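Local atomic coordinates of SusD-like protein BACOVA_02651 (Bacteroides ovatus, PDB entry 5E75), a protein that binds polysaccharide at the cell surface and probably captures xyloglucan before its transport into the periplasm for degradation. Residues T24-W32 with E112-Y123. Sequence-based numbering, arbitrary orientation.
With EDO (1,2-ethanediol), chain C.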
loop_
_atom_site.group_PDB
_atom_site.type_symbol
_atom_site.label_atom_id
_atom_site.label_comp_id
_atom_site.label_asym_id
_atom_site.label_seq_id
_atom_site.Cartn_x
_atom_site.Cartn_y
_atom_site.Cartn_z
ATOM N N THR A 24 -11.638 -8.978 18.419
ATOM C CA THR A 24 -11.443 -8.746 16.994
ATOM C C THR A 24 -10.544 -7.524 16.724
ATOM O O THR A 24 -10.001 -7.374 15.634
ATOM C CB THR A 24 -12.788 -8.576 16.260
ATOM O OG1 THR A 24 -13.481 -7.440 16.773
ATOM C CG2 THR A 24 -13.652 -9.816 16.448
ATOM N N ALA A 25 -10.378 -6.660 17.722
ATOM C CA ALA A 25 -9.540 -5.467 17.566
ATOM C C ALA A 25 -8.124 -5.789 17.081
ATOM O O ALA A 25 -7.602 -5.067 16.245
ATOM C CB ALA A 25 -9.515 -4.672 18.863
ATOM N N PRO A 26 -7.513 -6.890 17.546
ATOM C CA PRO A 26 -6.150 -7.159 17.065
ATOM C C PRO A 26 -6.043 -7.498 15.566
ATOM O O PRO A 26 -4.929 -7.487 15.024
ATOM C CB PRO A 26 -5.699 -8.352 17.917
ATOM C CG PRO A 26 -6.577 -8.317 19.143
ATOM C CD PRO A 26 -7.889 -7.798 18.650
ATOM N N LEU A 27 -7.158 -7.783 14.897
ATOM C CA LEU A 27 -7.140 -7.932 13.435
ATOM C C LEU A 27 -6.669 -6.678 12.710
ATOM O O LEU A 27 -6.278 -6.740 11.547
ATOM C CB LEU A 27 -8.532 -8.293 12.913
ATOM C CG LEU A 27 -9.075 -9.682 13.231
ATOM C CD1 LEU A 27 -10.546 -9.759 12.864
ATOM C CD2 LEU A 27 -8.288 -10.760 12.496
ATOM N N TYR A 28 -6.724 -5.545 13.399
ATOM C CA TYR A 28 -6.353 -4.271 12.807
ATOM C C TYR A 28 -4.940 -3.830 13.165
ATOM O O TYR A 28 -4.497 -2.793 12.687
ATOM C CB TYR A 28 -7.322 -3.182 13.262
ATOM C CG TYR A 28 -8.745 -3.332 12.758
ATOM C CD1 TYR A 28 -9.668 -4.173 13.393
ATOM C CD2 TYR A 28 -9.182 -2.596 11.674
ATOM C CE1 TYR A 28 -10.975 -4.283 12.924
ATOM C CE2 TYR A 28 -10.481 -2.707 11.203
ATOM C CZ TYR A 28 -11.367 -3.538 11.827
ATOM O OH TYR A 28 -12.644 -3.621 11.316
ATOM N N ASN A 29 -4.232 -4.575 14.012
ATOM C CA ASN A 29 -2.874 -4.169 14.390
ATOM C C ASN A 29 -1.942 -5.356 14.595
ATOM O O ASN A 29 -1.124 -5.649 13.735
ATOM C CB ASN A 29 -2.862 -3.175 15.580
ATOM C CG ASN A 29 -3.839 -3.523 16.698
ATOM O OD1 ASN A 29 -3.838 -4.636 17.238
ATOM N ND2 ASN A 29 -4.636 -2.536 17.096
ATOM N N ARG A 30 -2.090 -6.065 15.712
ATOM C CA ARG A 30 -1.240 -7.202 16.007
ATOM C C ARG A 30 -1.117 -8.179 14.830
ATOM O O ARG A 30 -0.033 -8.679 14.533
ATOM C CB ARG A 30 -1.786 -7.920 17.249
ATOM C CG ARG A 30 -0.983 -9.107 17.693
ATOM C CD ARG A 30 -1.528 -9.651 19.009
ATOM N NE ARG A 30 -0.708 -10.753 19.495
ATOM C CZ ARG A 30 -0.730 -11.218 20.740
ATOM N NH1 ARG A 30 -1.535 -10.678 21.647
ATOM N NH2 ARG A 30 0.063 -12.228 21.076
ATOM N N ALA A 31 -2.231 -8.460 14.165
ATOM C CA ALA A 31 -2.221 -9.384 13.043
ATOM C C ALA A 31 -1.258 -8.979 11.926
ATOM O O ALA A 31 -0.626 -9.840 11.320
ATOM C CB ALA A 31 -3.611 -9.523 12.491
ATOM N N TRP A 32 -1.138 -7.670 11.705
ATOM C CA TRP A 32 -0.356 -7.101 10.599
ATOM C C TRP A 32 1.078 -6.754 10.992
ATOM O O TRP A 32 1.889 -6.383 10.138
ATOM C CB TRP A 32 -1.050 -5.830 10.098
ATOM C CG TRP A 32 -2.354 -6.083 9.412
ATOM C CD1 TRP A 32 -3.596 -5.994 9.972
ATOM C CD2 TRP A 32 -2.553 -6.477 8.047
ATOM N NE1 TRP A 32 -4.559 -6.340 9.046
ATOM C CE2 TRP A 32 -3.946 -6.625 7.853
ATOM C CE3 TRP A 32 -1.691 -6.741 6.981
ATOM C CZ2 TRP A 32 -4.491 -7.023 6.623
ATOM C CZ3 TRP A 32 -2.234 -7.125 5.769
ATOM C CH2 TRP A 32 -3.618 -7.251 5.597
ATOM N N GLU A 112 -15.354 -8.965 9.655
ATOM C CA GLU A 112 -14.074 -8.281 9.794
ATOM C C GLU A 112 -12.930 -9.262 9.581
ATOM O O GLU A 112 -11.943 -8.927 8.914
ATOM C CB GLU A 112 -13.973 -7.635 11.168
ATOM C CG GLU A 112 -14.915 -6.466 11.362
ATOM C CD GLU A 112 -14.839 -5.927 12.773
ATOM O OE1 GLU A 112 -15.259 -6.634 13.715
ATOM O OE2 GLU A 112 -14.303 -4.827 12.965
ATOM N N ALA A 113 -13.047 -10.465 10.138
ATOM C CA ALA A 113 -12.038 -11.502 9.960
ATOM C C ALA A 113 -11.893 -11.827 8.471
ATOM O O ALA A 113 -10.779 -11.865 7.953
ATOM C CB ALA A 113 -12.412 -12.739 10.744
ATOM N N ARG A 114 -13.007 -12.051 7.777
ATOM C CA ARG A 114 -12.932 -12.433 6.375
ATOM C C ARG A 114 -12.432 -11.273 5.499
ATOM O O ARG A 114 -11.712 -11.496 4.524
ATOM C CB ARG A 114 -14.276 -12.970 5.886
ATOM C CG ARG A 114 -14.653 -14.261 6.595
ATOM C CD ARG A 114 -15.872 -14.951 5.995
ATOM N NE ARG A 114 -15.586 -15.514 4.681
ATOM C CZ ARG A 114 -16.428 -16.278 3.995
ATOM N NH1 ARG A 114 -17.615 -16.588 4.499
ATOM N NH2 ARG A 114 -16.072 -16.742 2.806
ATOM N N LEU A 115 -12.763 -10.039 5.858
ATOM C CA LEU A 115 -12.216 -8.881 5.142
ATOM C C LEU A 115 -10.704 -8.844 5.256
ATOM O O LEU A 115 -10.002 -8.616 4.264
ATOM C CB LEU A 115 -12.823 -7.584 5.689
ATOM C CG LEU A 115 -12.259 -6.252 5.162
ATOM C CD1 LEU A 115 -12.398 -6.170 3.658
ATOM C CD2 LEU A 115 -12.912 -5.020 5.808
ATOM N N MET A 116 -10.183 -9.048 6.458
ATOM C CA MET A 116 -8.740 -9.002 6.645
ATOM C C MET A 116 -8.064 -10.171 5.957
ATOM O O MET A 116 -7.007 -10.000 5.342
ATOM C CB MET A 116 -8.359 -8.948 8.122
ATOM C CG MET A 116 -8.795 -7.684 8.810
ATOM S SD MET A 116 -8.045 -6.233 8.085
ATOM C CE MET A 116 -8.610 -4.961 9.205
ATOM N N ARG A 117 -8.662 -11.352 6.022
ATOM C CA ARG A 117 -8.119 -12.512 5.335
ATOM C C ARG A 117 -8.055 -12.263 3.825
ATOM O O ARG A 117 -7.061 -12.602 3.168
ATOM C CB ARG A 117 -8.978 -13.741 5.655
ATOM C CG ARG A 117 -8.423 -15.056 5.121
ATOM C CD ARG A 117 -9.151 -16.257 5.674
ATOM N NE ARG A 117 -10.507 -16.374 5.195
ATOM C CZ ARG A 117 -11.372 -17.278 5.649
ATOM N NH1 ARG A 117 -11.021 -18.147 6.596
ATOM N NH2 ARG A 117 -12.583 -17.323 5.138
ATOM N N ALA A 118 -9.092 -11.640 3.286
ATOM C CA ALA A 118 -9.124 -11.288 1.876
ATOM C C ALA A 118 -8.014 -10.314 1.532
ATOM O O ALA A 118 -7.324 -10.480 0.531
ATOM C CB ALA A 118 -10.482 -10.699 1.491
ATOM N N CYS A 119 -7.836 -9.285 2.348
ATOM C CA CYS A 119 -6.765 -8.348 2.092
ATOM C C CYS A 119 -5.393 -8.998 2.116
ATOM O O CYS A 119 -4.551 -8.699 1.266
ATOM C CB CYS A 119 -6.804 -7.190 3.086
ATOM S SG CYS A 119 -8.214 -6.047 2.879
ATOM N N ALA A 120 -5.137 -9.850 3.090
ATOM C CA ALA A 120 -3.869 -10.545 3.175
ATOM C C ALA A 120 -3.615 -11.390 1.929
ATOM O O ALA A 120 -2.536 -11.325 1.354
ATOM C CB ALA A 120 -3.815 -11.391 4.442
ATOM N N TYR A 121 -4.605 -12.171 1.513
ATOM C CA TYR A 121 -4.440 -12.997 0.323
ATOM C C TYR A 121 -4.290 -12.144 -0.932
ATOM O O TYR A 121 -3.548 -12.512 -1.829
ATOM C CB TYR A 121 -5.560 -14.043 0.175
ATOM C CG TYR A 121 -5.311 -15.297 0.966
ATOM C CD1 TYR A 121 -4.202 -16.080 0.719
ATOM C CD2 TYR A 121 -6.165 -15.697 1.988
ATOM C CE1 TYR A 121 -3.943 -17.224 1.442
ATOM C CE2 TYR A 121 -5.916 -16.848 2.714
ATOM C CZ TYR A 121 -4.808 -17.613 2.444
ATOM O OH TYR A 121 -4.557 -18.762 3.183
ATOM N N PHE A 122 -4.964 -11.000 -1.004
ATOM C CA PHE A 122 -4.840 -10.145 -2.187
ATOM C C PHE A 122 -3.449 -9.532 -2.278
ATOM O O PHE A 122 -2.889 -9.412 -3.383
ATOM C CB PHE A 122 -5.947 -9.084 -2.189
ATOM C CG PHE A 122 -6.083 -8.284 -3.485
ATOM C CD1 PHE A 122 -5.962 -8.858 -4.746
ATOM C CD2 PHE A 122 -6.403 -6.950 -3.417
ATOM C CE1 PHE A 122 -6.128 -8.084 -5.885
ATOM C CE2 PHE A 122 -6.571 -6.182 -4.562
ATOM C CZ PHE A 122 -6.435 -6.751 -5.776
ATOM N N TYR A 123 -2.840 -9.161 -1.150
ATOM C CA TYR A 123 -1.439 -8.760 -1.179
ATOM C C TYR A 123 -0.550 -9.925 -1.635
ATOM O O TYR A 123 0.301 -9.775 -2.526
ATOM C CB TYR A 123 -0.975 -8.282 0.191
ATOM C CG TYR A 123 -1.465 -6.908 0.626
ATOM C CD1 TYR A 123 -1.307 -5.786 -0.175
ATOM C CD2 TYR A 123 -2.053 -6.738 1.878
ATOM C CE1 TYR A 123 -1.730 -4.557 0.249
ATOM C CE2 TYR A 123 -2.477 -5.501 2.318
ATOM C CZ TYR A 123 -2.306 -4.403 1.498
ATOM O OH TYR A 123 -2.724 -3.141 1.902
HETATM C C1 EDO C . -6.093 -4.203 -1.134
HETATM O O1 EDO C . -5.166 -3.554 -2.000
HETATM C C2 EDO C . -5.370 -4.873 0.027
HETATM O O2 EDO C . -4.923 -6.183 -0.328
#
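M116 bends at its second torsion (chi2 -61°), which sets SD at the edge of W32, and the extended last torsion carries CE over one face of the Y28 ring. The methyl makes a CH-pi contact there, 24° off the ring normal. In the plane of the indole, W32 NE1 gives a weak hydrogen bond to M116 SD (3.6 Å), a Met-aromatic contact at the ring edge; over Y28, SD stands above the face at a distance and the methyl does the touching. E112 runs extended beyond CG and crosses Y28 at about a right angle; Y28 OH donates to the anti side of E112 OE2 at 2.6 Å, somewhat out of the carboxylate plane, and is also hydrogen-bonded to A178 N. That buried carboxylate also pairs with R177, which reaches T24 OG1 as well. In this SusD-family protein the contact packs the turn between helices 17-24 and 33-36, partly 3-10, along one side of helix 103-125; L246 of strand 244-248 touches both Y28 and M116. L27 CD1 rests on the helix backbone, 3.7 Å from A113 CA. Farther along, W32 CZ3 meets Y123 CE2 rim to rim, the planes at 90°. Were Y123 an alanine, W32 would probably lose this neighbour at its outer rim, and the 1,2-ethanediol, probably from the crystallisation liquor, the ring face under its O2, which donates to C119 O (3.0 Å).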